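Local coordinates for organophosphorus hydrolase (PDB 4O98), which hydrolyses organophosphorus triesters as an engineered form of a lactonase, a metallo-beta-lactamase superfamily enzyme that carries two zinc ions, at residues T134-H139 with T231-K236; T96-V101 with L214-S219; V162-A167 with L205-T210; W245-I250 with A291-P296. All coordinates share one frame; numbering follows the deposited sequence.

In the fold
Contacts 1 and 4 lie in the core and lead to the zinc pair, while contact 3 is only partly buried and contact 2 lies at the surface. Contacts 1 and 2 both span the two sheets of the sandwich: strands 134-136 and 100-103 are neighbours in one sheet, 231-237 and 218-222 in the other. Contact 3, by contrast, stays within the first sheet, at its edge, and contact 4 within the second. The chemistry follows the place. The buried pairs use aromatic-leucine packing, metal ligands and bridging waters; the sheet edge adds a salt bridge and a lysine-glutamine bond, and the surface turns share a water. Contacts 1 and 3 meet at their tyrosine hydroxyls.

Contact 1: T134-H139 with T231-K236; sequences TVLLTH and TSYLFK. With ZN (zinc ion), chain F.
One face of the Tyr233 ring is covered by Leu136, and the ring's edge meets the backbone of Leu137 and Thr138, where the two sheets of the metallo-beta-lactamase sandwich face each other. Leu136 CG stands 3.7 Å from the centroid of the Tyr233 ring, 14° off the normal, a CH-pi contact. The Phe235 ring meets Leu136 obliquely, its CZ 4.1 Å from Leu136 CD2. A branched leucine suits this place because CG and CD2 can touch two rings at once.

Tyrosine adds a polar end: Tyr233 OH donates to Leu137 O over 2.8 Å, from above the carbonyl plane, and is also hydrogen-bonded to Tyr208 OH. With CG of Tyr233 anti to the carbonyl carbon (chi1 -61°), the ring reaches across to the other sheet. Where strand 134-136 has given way to a loop, Thr231 N donates to Thr138 O at 2.8 Å.

This loop starts the HxHxDH zinc motif formed by His139, His141, Asp143 and His144. Thr138 OG1, which also bonds to Asp104, receives a hydrogen bond from His139 ND1 nearly in the imidazole plane. That bond fixes the ring's rotation and probably strengthens it as a ligand, presenting His139 NE2 to the zinc ion at 2.3 Å.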
loop_
_atom_site.group_PDB
_atom_site.type_symbol
_atom_site.label_atom_id
_atom_site.label_comp_id
_atom_site.label_asym_id
_atom_site.label_seq_id
_atom_site.Cartn_x
_atom_site.Cartn_y
_atom_site.Cartn_z
ATOM N N THR B 134 -10.611 10.068 -23.216
ATOM C CA THR B 134 -11.884 10.030 -22.509
ATOM C C THR B 134 -11.688 10.265 -21.011
ATOM O O THR B 134 -10.789 9.683 -20.394
ATOM C CB THR B 134 -12.583 8.686 -22.717
ATOM O OG1 THR B 134 -12.535 8.342 -24.105
ATOM C CG2 THR B 134 -14.046 8.742 -22.229
ATOM N N VAL B 135 -12.518 11.136 -20.443
ATOM C CA VAL B 135 -12.621 11.287 -19.002
ATOM C C VAL B 135 -14.004 10.829 -18.564
ATOM O O VAL B 135 -15.011 11.372 -19.026
ATOM C CB VAL B 135 -12.437 12.731 -18.560
ATOM C CG1 VAL B 135 -12.708 12.842 -17.074
ATOM C CG2 VAL B 135 -11.019 13.214 -18.885
ATOM N N LEU B 136 -14.049 9.810 -17.707
ATOM C CA LEU B 136 -15.304 9.337 -17.123
ATOM C C LEU B 136 -15.451 9.955 -15.733
ATOM O O LEU B 136 -14.492 9.945 -14.943
ATOM C CB LEU B 136 -15.280 7.814 -17.008
ATOM C CG LEU B 136 -16.078 6.970 -18.006
ATOM C CD1 LEU B 136 -16.122 7.629 -19.366
ATOM C CD2 LEU B 136 -15.520 5.555 -18.120
ATOM N N LEU B 137 -16.622 10.509 -15.421
ATOM C CA LEU B 137 -16.806 11.079 -14.090
ATOM C C LEU B 137 -17.844 10.298 -13.307
ATOM O O LEU B 137 -18.958 10.091 -13.777
ATOM C CB LEU B 137 -17.196 12.555 -14.167
ATOM C CG LEU B 137 -16.232 13.568 -14.803
ATOM C CD1 LEU B 137 -16.916 14.925 -14.928
ATOM C CD2 LEU B 137 -14.942 13.724 -14.011
ATOM N N THR B 138 -17.481 9.859 -12.106
ATOM C CA THR B 138 -18.441 9.142 -11.274
ATOM C C THR B 138 -19.539 10.100 -10.796
ATOM O O THR B 138 -20.711 9.722 -10.712
ATOM C CB THR B 138 -17.761 8.423 -10.083
ATOM O OG1 THR B 138 -17.089 9.379 -9.244
ATOM C CG2 THR B 138 -16.757 7.383 -10.597
ATOM N N HIS B 139 -19.145 11.333 -10.487
ATOM C CA HIS B 139 -20.090 12.404 -10.141
ATOM C C HIS B 139 -19.379 13.756 -10.224
ATOM O O HIS B 139 -18.169 13.798 -10.451
ATOM C CB HIS B 139 -20.725 12.196 -8.763
ATOM C CG HIS B 139 -19.740 12.119 -7.628
ATOM N ND1 HIS B 139 -18.658 11.264 -7.633
ATOM C CD2 HIS B 139 -19.707 12.756 -6.430
ATOM C CE1 HIS B 139 -17.991 11.387 -6.496
ATOM N NE2 HIS B 139 -18.611 12.280 -5.744
ATOM N N THR B 231 -22.425 7.485 -10.431
ATOM C CA THR B 231 -22.299 6.318 -11.287
ATOM C C THR B 231 -20.951 5.618 -11.084
ATOM O O THR B 231 -19.899 6.273 -10.986
ATOM C CB THR B 231 -22.519 6.723 -12.756
ATOM O OG1 THR B 231 -23.869 7.176 -12.917
ATOM C CG2 THR B 231 -22.294 5.565 -13.688
ATOM N N SER B 232 -20.995 4.289 -10.993
ATOM C CA SER B 232 -19.783 3.486 -10.884
ATOM C C SER B 232 -19.494 2.803 -12.220
ATOM O O SER B 232 -20.418 2.381 -12.915
ATOM C CB SER B 232 -19.928 2.448 -9.769
ATOM O OG SER B 232 -20.168 3.072 -8.518
ATOM N N TYR B 233 -18.215 2.692 -12.572
ATOM C CA TYR B 233 -17.821 2.139 -13.872
ATOM C C TYR B 233 -17.170 0.766 -13.746
ATOM O O TYR B 233 -16.228 0.571 -12.964
ATOM C CB TYR B 233 -16.885 3.102 -14.613
ATOM C CG TYR B 233 -17.527 4.440 -14.897
ATOM C CD1 TYR B 233 -18.467 4.578 -15.902
ATOM C CD2 TYR B 233 -17.191 5.566 -14.151
ATOM C CE1 TYR B 233 -19.054 5.795 -16.160
ATOM C CE2 TYR B 233 -17.778 6.792 -14.400
ATOM C CZ TYR B 233 -18.710 6.894 -15.407
ATOM O OH TYR B 233 -19.296 8.107 -15.663
ATOM N N LEU B 234 -17.684 -0.187 -14.518
ATOM C CA LEU B 234 -17.198 -1.555 -14.459
ATOM C C LEU B 234 -16.358 -1.850 -15.694
ATOM O O LEU B 234 -16.852 -1.795 -16.822
ATOM C CB LEU B 234 -18.367 -2.533 -14.354
ATOM C CG LEU B 234 -18.018 -4.024 -14.295
ATOM C CD1 LEU B 234 -17.249 -4.309 -13.035
ATOM C CD2 LEU B 234 -19.271 -4.899 -14.374
ATOM N N PHE B 235 -15.079 -2.127 -15.474
ATOM C CA PHE B 235 -14.192 -2.515 -16.556
ATOM C C PHE B 235 -14.005 -4.014 -16.510
ATOM O O PHE B 235 -13.873 -4.601 -15.427
ATOM C CB PHE B 235 -12.851 -1.806 -16.436
ATOM C CG PHE B 235 -12.922 -0.348 -16.748
ATOM C CD1 PHE B 235 -13.413 0.551 -15.808
ATOM C CD2 PHE B 235 -12.522 0.126 -17.992
ATOM C CE1 PHE B 235 -13.494 1.902 -16.103
ATOM C CE2 PHE B 235 -12.598 1.467 -18.297
ATOM C CZ PHE B 235 -13.086 2.361 -17.356
ATOM N N LYS B 236 -14.006 -4.630 -17.689
ATOM C CA LYS B 236 -13.969 -6.083 -17.801
ATOM C C LYS B 236 -12.972 -6.476 -18.885
ATOM O O LYS B 236 -13.099 -6.062 -20.035
ATOM C CB LYS B 236 -15.372 -6.618 -18.120
ATOM C CG LYS B 236 -16.085 -5.854 -19.269
ATOM C CD LYS B 236 -17.544 -6.289 -19.482
ATOM C CE LYS B 236 -18.486 -5.613 -18.495
ATOM N NZ LYS B 236 -19.807 -6.311 -18.465
HETATM ZN ZN ZN F . -18.388 12.942 -3.553
HETATM O O HOH W 1 -16.679 14.002 -2.918
#

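Contact 2: T96-V101 with L214-S219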
loop_
_atom_site.group_PDB
_atom_site.type_symbol
_atom_site.label_atom_id
_atom_site.label_comp_id
_atom_site.label_asym_id
_atom_site.label_seq_id
_atom_site.Cartn_x
_atom_site.Cartn_y
_atom_site.Cartn_z
ATOM N N THR B 96 -6.976 0.728 -22.129
ATOM C CA THR B 96 -7.677 -0.464 -22.604
ATOM C C THR B 96 -7.094 -1.021 -23.894
ATOM O O THR B 96 -7.536 -2.060 -24.369
ATOM C CB THR B 96 -9.142 -0.175 -22.924
ATOM O OG1 THR B 96 -9.215 0.840 -23.941
ATOM C CG2 THR B 96 -9.905 0.253 -21.682
ATOM N N GLY B 97 -6.121 -0.330 -24.474
ATOM C CA GLY B 97 -5.653 -0.712 -25.794
ATOM C C GLY B 97 -6.414 0.068 -26.856
ATOM O O GLY B 97 -5.810 0.599 -27.788
ATOM N N ASP B 98 -7.736 0.149 -26.721
ATOM C CA ASP B 98 -8.526 0.998 -27.613
ATOM C C ASP B 98 -8.577 2.456 -27.125
ATOM O O ASP B 98 -8.642 3.385 -27.933
ATOM C CB ASP B 98 -9.946 0.454 -27.768
ATOM C CG ASP B 98 -9.980 -0.939 -28.372
ATOM O OD1 ASP B 98 -9.110 -1.260 -29.217
ATOM O OD2 ASP B 98 -10.890 -1.713 -27.997
ATOM N N ASN B 99 -8.541 2.654 -25.807
ATOM C CA ASN B 99 -8.629 4.001 -25.233
ATOM C C ASN B 99 -7.680 4.263 -24.057
ATOM O O ASN B 99 -7.324 3.345 -23.312
ATOM C CB ASN B 99 -10.060 4.284 -24.768
ATOM C CG ASN B 99 -11.054 4.281 -25.901
ATOM O OD1 ASN B 99 -11.637 3.248 -26.227
ATOM N ND2 ASN B 99 -11.260 5.438 -26.506
ATOM N N LEU B 100 -7.280 5.520 -23.887
ATOM C CA LEU B 100 -6.697 5.948 -22.620
ATOM C C LEU B 100 -7.774 6.727 -21.870
ATOM O O LEU B 100 -8.056 7.887 -22.187
ATOM C CB LEU B 100 -5.461 6.814 -22.824
ATOM C CG LEU B 100 -4.663 7.105 -21.550
ATOM C CD1 LEU B 100 -4.140 5.797 -20.940
ATOM C CD2 LEU B 100 -3.515 8.073 -21.834
ATOM N N VAL B 101 -8.397 6.073 -20.895
ATOM C CA VAL B 101 -9.514 6.677 -20.185
ATOM C C VAL B 101 -9.182 6.993 -18.722
ATOM O O VAL B 101 -8.693 6.140 -17.967
ATOM C CB VAL B 101 -10.804 5.817 -20.328
ATOM C CG1 VAL B 101 -10.473 4.347 -20.425
ATOM C CG2 VAL B 101 -11.776 6.083 -19.187
ATOM N N LEU B 214 -20.263 3.341 -23.426
ATOM C CA LEU B 214 -19.460 4.476 -23.861
ATOM C C LEU B 214 -18.205 4.058 -24.618
ATOM O O LEU B 214 -17.884 4.620 -25.659
ATOM C CB LEU B 214 -19.078 5.346 -22.660
ATOM C CG LEU B 214 -20.181 5.705 -21.663
ATOM C CD1 LEU B 214 -20.285 4.655 -20.580
ATOM C CD2 LEU B 214 -19.916 7.056 -21.047
ATOM N N LEU B 215 -17.486 3.085 -24.078
ATOM C CA LEU B 215 -16.264 2.603 -24.701
ATOM C C LEU B 215 -16.267 1.094 -24.609
ATOM O O LEU B 215 -16.966 0.528 -23.768
ATOM C CB LEU B 215 -15.041 3.148 -23.970
ATOM C CG LEU B 215 -14.854 4.655 -23.879
ATOM C CD1 LEU B 215 -13.600 4.971 -23.073
ATOM C CD2 LEU B 215 -14.756 5.243 -25.270
ATOM N N PRO B 216 -15.498 0.426 -25.480
ATOM C CA PRO B 216 -15.372 -1.029 -25.351
ATOM C C PRO B 216 -14.713 -1.409 -24.029
ATOM O O PRO B 216 -13.696 -0.816 -23.659
ATOM C CB PRO B 216 -14.469 -1.416 -26.530
ATOM C CG PRO B 216 -13.841 -0.143 -26.998
ATOM C CD PRO B 216 -14.846 0.930 -26.699
ATOM N N GLY B 217 -15.298 -2.375 -23.324
ATOM C CA GLY B 217 -14.736 -2.863 -22.078
ATOM C C GLY B 217 -15.272 -2.197 -20.818
ATOM O O GLY B 217 -14.931 -2.621 -19.711
ATOM N N VAL B 218 -16.095 -1.162 -20.973
ATOM C CA VAL B 218 -16.664 -0.465 -19.816
ATOM C C VAL B 218 -18.189 -0.478 -19.825
ATOM O O VAL B 218 -18.815 -0.153 -20.840
ATOM C CB VAL B 218 -16.148 0.994 -19.690
ATOM C CG1 VAL B 218 -16.190 1.691 -21.011
ATOM C CG2 VAL B 218 -16.970 1.766 -18.675
ATOM N N SER B 219 -18.773 -0.868 -18.693
ATOM C CA SER B 219 -20.221 -0.883 -18.523
ATOM C C SER B 219 -20.629 0.035 -17.369
ATOM O O SER B 219 -19.809 0.380 -16.519
ATOM C CB SER B 219 -20.718 -2.306 -18.255
ATOM O OG SER B 219 -20.285 -2.765 -16.987
HETATM O O HOH W 2 -11.638 1.240 -24.528
#
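Leu215 reaches across to Asn99 and Val101, and its side chain can be followed outward atom by atom. CB of Leu215 lies 4.1 Å from Asn99 OD1. Beyond CG the branches part: Leu215 CD1 packs 4.0 Å from Val101 CB and also touches CB and CG of Asn99, whereas Leu215 CD2 lies 3.7 Å from Asn99 ND2. A chi1 of -59° puts CG beside the backbone N, resting both methyls over one face of the Asn99 amide.

Leu215 opens a type II turn that runs to Val218. Proline fits its second position, and Gly217 accepts the positive phi of the third. The Pro216 ring meets Asp98, CG to OD2 at 3.5 Å. Water 2 ties the two turns together, accepting from Thr96 OG1 and donating to Asn99 OD1 (2.6 Å) and Pro216 O (3.0 Å). Threonine serves the other turn through an ST motif, in which Asn99 N donates to Thr96 OG1 over 2.7 Å; Asn99 ND2 is held by Asp133.

The 96-99 turn joins strands 85-95 and 100-103 of one sheet, while the 215-218 turn leads into strand 218-222 of the other, and Thr134 of strand 134-136 lies beside both Val101 and Leu215.

Contact 3: V162-A167 with L205-T210; sequences VEVPQA and LKPYKT
Strands 162-165 and 205-208 run parallel, their axes 4.7 Å apart at closest and crossing at -32°, held by Lys206 N to Val162 O, Val164 N to Lys206 O, Tyr208 N to Val164 O and, at the helix start, Gln166 N to Tyr208 O. The intervening chain is largely helical, making a beta-alpha-beta crossover.

Proline suits position 207, where no N-H is needed: Lys206 N and Tyr208 N bond to strand 162-165. On one side of the sheet Val164 CG1 packs 3.9 Å from Leu205 CD1, with helix 186-201 beyond. On the other, Glu163 and Lys206 lie side by side; a bend at chi2 (-86°) turns the carboxylate along the lysine, whose NZ bridges to the syn lone pair of Glu163 OE1 at 2.9 Å. Tyr208 lays one ring face under Pro165, whose CA is 3.9 Å from the ring centroid, while its hydroxyl reaches Tyr233. Pro165, at the N-cap, ends the strand.

Past it, Lys209 NZ donates to Gln166 OE1 over 2.7 Å. The chemistry is graded: apolar towards the helix, aromatic towards the second sheet, and charged where a pair runs from buried Glu163 out to exposed Lys206, whose ammonium probably favours an ionised Glu163.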
loop_
_atom_site.group_PDB
_atom_site.type_symbol
_atom_site.label_atom_id
_atom_site.label_comp_id
_atom_site.label_asym_id
_atom_site.label_seq_id
_atom_site.Cartn_x
_atom_site.Cartn_y
_atom_site.Cartn_z
ATOM N N VAL B 162 -15.394 14.463 -22.218
ATOM C CA VAL B 162 -15.829 14.242 -20.842
ATOM C C VAL B 162 -17.212 13.620 -20.796
ATOM O O VAL B 162 -18.186 14.208 -21.271
ATOM C CB VAL B 162 -15.820 15.533 -20.021
ATOM C CG1 VAL B 162 -16.370 15.280 -18.606
ATOM C CG2 VAL B 162 -14.417 16.088 -19.948
ATOM N N GLU B 163 -17.293 12.418 -20.235
ATOM C CA GLU B 163 -18.567 11.717 -20.095
ATOM C C GLU B 163 -19.130 11.916 -18.682
ATOM O O GLU B 163 -18.509 11.506 -17.689
ATOM C CB GLU B 163 -18.377 10.226 -20.372
ATOM C CG GLU B 163 -17.728 9.917 -21.718
ATOM C CD GLU B 163 -18.746 9.854 -22.844
ATOM O OE1 GLU B 163 -18.396 9.377 -23.947
ATOM O OE2 GLU B 163 -19.903 10.282 -22.613
ATOM N N VAL B 164 -20.296 12.554 -18.595
ATOM C CA VAL B 164 -20.932 12.804 -17.307
ATOM C C VAL B 164 -22.329 12.192 -17.333
ATOM O O VAL B 164 -23.043 12.323 -18.324
ATOM C CB VAL B 164 -20.973 14.322 -16.984
ATOM C CG1 VAL B 164 -21.761 15.066 -18.026
ATOM C CG2 VAL B 164 -21.563 14.579 -15.609
ATOM N N PRO B 165 -22.709 11.480 -16.261
ATOM C CA PRO B 165 -24.052 10.882 -16.234
ATOM C C PRO B 165 -25.122 11.970 -16.346
ATOM O O PRO B 165 -24.964 13.036 -15.738
ATOM C CB PRO B 165 -24.120 10.217 -14.851
ATOM C CG PRO B 165 -22.682 10.009 -14.445
ATOM C CD PRO B 165 -21.924 11.159 -15.052
ATOM N N GLN B 166 -26.181 11.707 -17.106
ATOM C CA GLN B 166 -27.185 12.727 -17.384
ATOM C C GLN B 166 -27.849 13.283 -16.126
ATOM O O GLN B 166 -28.012 14.499 -15.986
ATOM C CB GLN B 166 -28.246 12.210 -18.355
ATOM C CG GLN B 166 -29.293 13.269 -18.677
ATOM C CD GLN B 166 -29.983 13.026 -19.988
ATOM O OE1 GLN B 166 -30.751 12.076 -20.129
ATOM N NE2 GLN B 166 -29.712 13.887 -20.969
ATOM N N ALA B 167 -28.220 12.395 -15.212
ATOM C CA ALA B 167 -28.853 12.809 -13.965
ATOM C C ALA B 167 -27.915 13.709 -13.163
ATOM O O ALA B 167 -28.350 14.561 -12.377
ATOM C CB ALA B 167 -29.266 11.582 -13.149
ATOM N N LEU B 205 -18.148 17.941 -24.167
ATOM C CA LEU B 205 -18.904 17.549 -22.976
ATOM C C LEU B 205 -20.125 16.709 -23.335
ATOM O O LEU B 205 -21.040 17.181 -24.010
ATOM C CB LEU B 205 -19.330 18.760 -22.157
ATOM C CG LEU B 205 -20.245 18.376 -20.987
ATOM C CD1 LEU B 205 -19.483 17.538 -19.973
ATOM C CD2 LEU B 205 -20.859 19.604 -20.333
ATOM N N LYS B 206 -20.138 15.464 -22.871
ATOM C CA LYS B 206 -21.135 14.502 -23.314
ATOM C C LYS B 206 -21.953 13.911 -22.162
ATOM O O LYS B 206 -21.485 13.017 -21.449
ATOM C CB LYS B 206 -20.444 13.395 -24.117
ATOM C CG LYS B 206 -21.345 12.260 -24.596
ATOM C CD LYS B 206 -20.558 11.313 -25.528
ATOM C CE LYS B 206 -21.180 9.911 -25.595
ATOM N NZ LYS B 206 -20.222 8.872 -26.112
ATOM N N PRO B 207 -23.179 14.419 -21.964
ATOM C CA PRO B 207 -24.072 13.752 -21.012
ATOM C C PRO B 207 -24.623 12.477 -21.634
ATOM O O PRO B 207 -25.115 12.518 -22.758
ATOM C CB PRO B 207 -25.187 14.782 -20.788
ATOM C CG PRO B 207 -24.587 16.100 -21.227
ATOM C CD PRO B 207 -23.694 15.735 -22.374
ATOM N N TYR B 208 -24.510 11.361 -20.919
ATOM C CA TYR B 208 -24.965 10.064 -21.407
ATOM C C TYR B 208 -26.068 9.536 -20.496
ATOM O O TYR B 208 -26.075 9.829 -19.297
ATOM C CB TYR B 208 -23.803 9.063 -21.453
ATOM C CG TYR B 208 -23.232 8.700 -20.089
ATOM C CD1 TYR B 208 -23.806 7.684 -19.320
ATOM C CD2 TYR B 208 -22.115 9.360 -19.576
ATOM C CE1 TYR B 208 -23.297 7.344 -18.073
ATOM C CE2 TYR B 208 -21.588 9.018 -18.327
ATOM C CZ TYR B 208 -22.191 8.008 -17.585
ATOM O OH TYR B 208 -21.705 7.651 -16.352
ATOM N N LYS B 209 -26.987 8.752 -21.060
ATOM C CA LYS B 209 -28.097 8.193 -20.288
ATOM C C LYS B 209 -27.739 6.831 -19.698
ATOM O O LYS B 209 -26.671 6.289 -19.985
ATOM C CB LYS B 209 -29.354 8.073 -21.149
ATOM C CG LYS B 209 -29.821 9.383 -21.752
ATOM C CD LYS B 209 -31.159 9.234 -22.470
ATOM C CE LYS B 209 -31.413 10.416 -23.408
ATOM N NZ LYS B 209 -31.066 11.728 -22.788
ATOM N N THR B 210 -28.645 6.285 -18.883
ATOM C CA THR B 210 -28.489 4.967 -18.242
ATOM C C THR B 210 -28.155 3.844 -19.238
ATOM O O THR B 210 -27.696 2.761 -18.858
ATOM C CB THR B 210 -29.772 4.591 -17.438
ATOM O OG1 THR B 210 -29.699 3.229 -16.998
ATOM C CG2 THR B 210 -31.025 4.775 -18.291
#

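Contact 4: W245-I250 with A291-P296; sequences WGDILI and AGAHLP. With ZN (zinc ion), chain E; ZN (zinc ion), chain F.
Asp247 and His294 meet on one zinc ion, with Asp247 OD2 1.9 Å from it and His294 NE2 also bound. Asp247 OD2 reaches the second zinc ion as well, at 2.4 Å, and water 1 binds both metals. A single carboxylate oxygen thus bridges the pair; the carboxylate and imidazole planes stand 54° apart, with OD2 near the ring's edge.

Next come the residues packed around these ligands. Ala293 CB lies 3.3 Å from Asp247 OD1, a close approach that suits a small side chain, and His294 ND1 is hydrogen-bonded to Ala88. The engineered Ile250 runs alongside His294, its CD1 3.6 Å from His294 CD2. Water 3 links the two loops with four bonds, accepting from Trp245 NE1 and His294 N and donating to Gly246 O and Leu249 O.

Farther out, Trp245 N donates to Ala291 O at 3.0 Å. With CG between backbone N and carbonyl carbon (chi1 80°), the indole passes obliquely by Gly292, Trp245 NE1 3.5 Å from Gly292 CA, leaving little room for a side chain. The branches of Leu295 divide, CD1 meeting Trp245 CZ2 and CD2 meeting Leu249 CD2 at 3.7 Å.

Loops at the ends of two neighbouring parallel strands, 240-246 and 289-292, deliver the bridging aspartate and a terminal histidine, as in the binuclear zinc site of the metallo-beta-lactamase fold, completed here by His139, His141, Asp143, His144 and His226.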
loop_
_atom_site.group_PDB
_atom_site.type_symbol
_atom_site.label_atom_id
_atom_site.label_comp_id
_atom_site.label_asym_id
_atom_site.label_seq_id
_atom_site.Cartn_x
_atom_site.Cartn_y
_atom_site.Cartn_z
ATOM N N TRP B 245 -15.530 2.705 -8.408
ATOM C CA TRP B 245 -16.864 2.849 -7.832
ATOM C C TRP B 245 -17.260 4.242 -7.370
ATOM O O TRP B 245 -18.416 4.474 -7.023
ATOM C CB TRP B 245 -17.130 1.773 -6.760
ATOM C CG TRP B 245 -16.558 2.004 -5.392
ATOM C CD1 TRP B 245 -15.924 3.124 -4.924
ATOM C CD2 TRP B 245 -16.585 1.076 -4.307
ATOM N NE1 TRP B 245 -15.567 2.948 -3.606
ATOM C CE2 TRP B 245 -15.955 1.693 -3.209
ATOM C CE3 TRP B 245 -17.094 -0.220 -4.154
ATOM C CZ2 TRP B 245 -15.813 1.051 -1.970
ATOM C CZ3 TRP B 245 -16.953 -0.857 -2.924
ATOM C CH2 TRP B 245 -16.320 -0.218 -1.850
ATOM N N GLY B 246 -16.305 5.168 -7.373
ATOM C CA GLY B 246 -16.606 6.538 -6.998
ATOM C C GLY B 246 -16.642 6.695 -5.490
ATOM O O GLY B 246 -15.720 6.250 -4.792
ATOM N N ASP B 247 -17.704 7.321 -4.987
ATOM C CA ASP B 247 -17.842 7.570 -3.566
ATOM C C ASP B 247 -18.981 6.737 -2.932
ATOM O O ASP B 247 -19.716 7.236 -2.090
ATOM C CB ASP B 247 -18.073 9.073 -3.304
ATOM C CG ASP B 247 -16.837 9.932 -3.591
ATOM O OD1 ASP B 247 -15.834 9.396 -4.112
ATOM O OD2 ASP B 247 -16.876 11.153 -3.304
ATOM N N ILE B 248 -19.125 5.467 -3.284
ATOM C CA ILE B 248 -20.185 4.704 -2.624
ATOM C C ILE B 248 -19.902 4.590 -1.118
ATOM O O ILE B 248 -20.797 4.316 -0.311
ATOM C CB ILE B 248 -20.440 3.319 -3.264
ATOM C CG1 ILE B 248 -19.325 2.343 -2.933
ATOM C CG2 ILE B 248 -20.642 3.430 -4.773
ATOM C CD1 ILE B 248 -19.743 1.323 -1.884
ATOM N N LEU B 249 -18.659 4.885 -0.755
ATOM C CA LEU B 249 -18.177 4.740 0.602
ATOM C C LEU B 249 -17.019 5.734 0.790
ATOM O O LEU B 249 -16.179 5.865 -0.104
ATOM C CB LEU B 249 -17.683 3.307 0.737
ATOM C CG LEU B 249 -17.241 2.697 2.038
ATOM C CD1 LEU B 249 -17.471 1.203 1.925
ATOM C CD2 LEU B 249 -15.777 3.006 2.284
ATOM N N ILE B 250 -16.973 6.418 1.936
ATOM C CA ILE B 250 -15.969 7.455 2.204
ATOM C C ILE B 250 -14.928 7.062 3.273
ATOM O O ILE B 250 -13.785 7.541 3.253
ATOM C CB ILE B 250 -16.641 8.767 2.656
ATOM C CG1 ILE B 250 -17.776 9.159 1.709
ATOM C CG2 ILE B 250 -15.625 9.891 2.765
ATOM C CD1 ILE B 250 -17.316 9.531 0.317
ATOM N N ALA B 291 -11.805 -0.150 -7.387
ATOM C CA ALA B 291 -10.972 1.042 -7.379
ATOM C C ALA B 291 -11.778 2.163 -6.730
ATOM O O ALA B 291 -12.727 2.676 -7.335
ATOM C CB ALA B 291 -10.582 1.417 -8.801
ATOM N N GLY B 292 -11.400 2.557 -5.518
ATOM C CA GLY B 292 -12.247 3.424 -4.713
ATOM C C GLY B 292 -11.663 4.797 -4.424
ATOM O O GLY B 292 -10.576 4.917 -3.841
ATOM N N ALA B 293 -12.408 5.837 -4.806
ATOM C CA ALA B 293 -11.914 7.213 -4.763
ATOM C C ALA B 293 -11.407 7.686 -3.399
ATOM O O ALA B 293 -10.490 8.506 -3.344
ATOM C CB ALA B 293 -12.981 8.166 -5.283
ATOM N N HIS B 294 -12.019 7.218 -2.306
ATOM C CA HIS B 294 -11.577 7.654 -0.972
ATOM C C HIS B 294 -11.005 6.551 -0.066
ATOM O O HIS B 294 -10.840 6.748 1.135
ATOM C CB HIS B 294 -12.686 8.431 -0.254
ATOM C CG HIS B 294 -13.086 9.683 -0.974
ATOM N ND1 HIS B 294 -12.198 10.709 -1.214
ATOM C CD2 HIS B 294 -14.252 10.047 -1.544
ATOM C CE1 HIS B 294 -12.811 11.661 -1.894
ATOM N NE2 HIS B 294 -14.059 11.291 -2.100
ATOM N N LEU B 295 -10.674 5.412 -0.656
ATOM C CA LEU B 295 -10.013 4.328 0.065
ATOM C C LEU B 295 -8.519 4.650 0.111
ATOM O O LEU B 295 -8.039 5.452 -0.702
ATOM C CB LEU B 295 -10.282 3.001 -0.647
ATOM C CG LEU B 295 -11.754 2.653 -0.927
ATOM C CD1 LEU B 295 -11.875 1.323 -1.654
ATOM C CD2 LEU B 295 -12.587 2.613 0.356
ATOM N N PRO B 296 -7.781 4.077 1.085
ATOM C CA PRO B 296 -6.358 4.439 1.198
ATOM C C PRO B 296 -5.632 4.110 -0.103
ATOM O O PRO B 296 -5.799 2.997 -0.618
ATOM C CB PRO B 296 -5.856 3.548 2.346
ATOM C CG PRO B 296 -7.110 3.285 3.193
ATOM C CD PRO B 296 -8.223 3.175 2.170
HETATM ZN ZN ZN E . -15.327 12.337 -3.331
HETATM ZN ZN ZN F . -18.388 12.942 -3.553
HETATM O O HOH W 3 -14.374 5.500 -2.459
HETATM O O HOH W 4 -13.454 5.364 -7.345
HETATM O O HOH W 1 -16.679 14.002 -2.918
#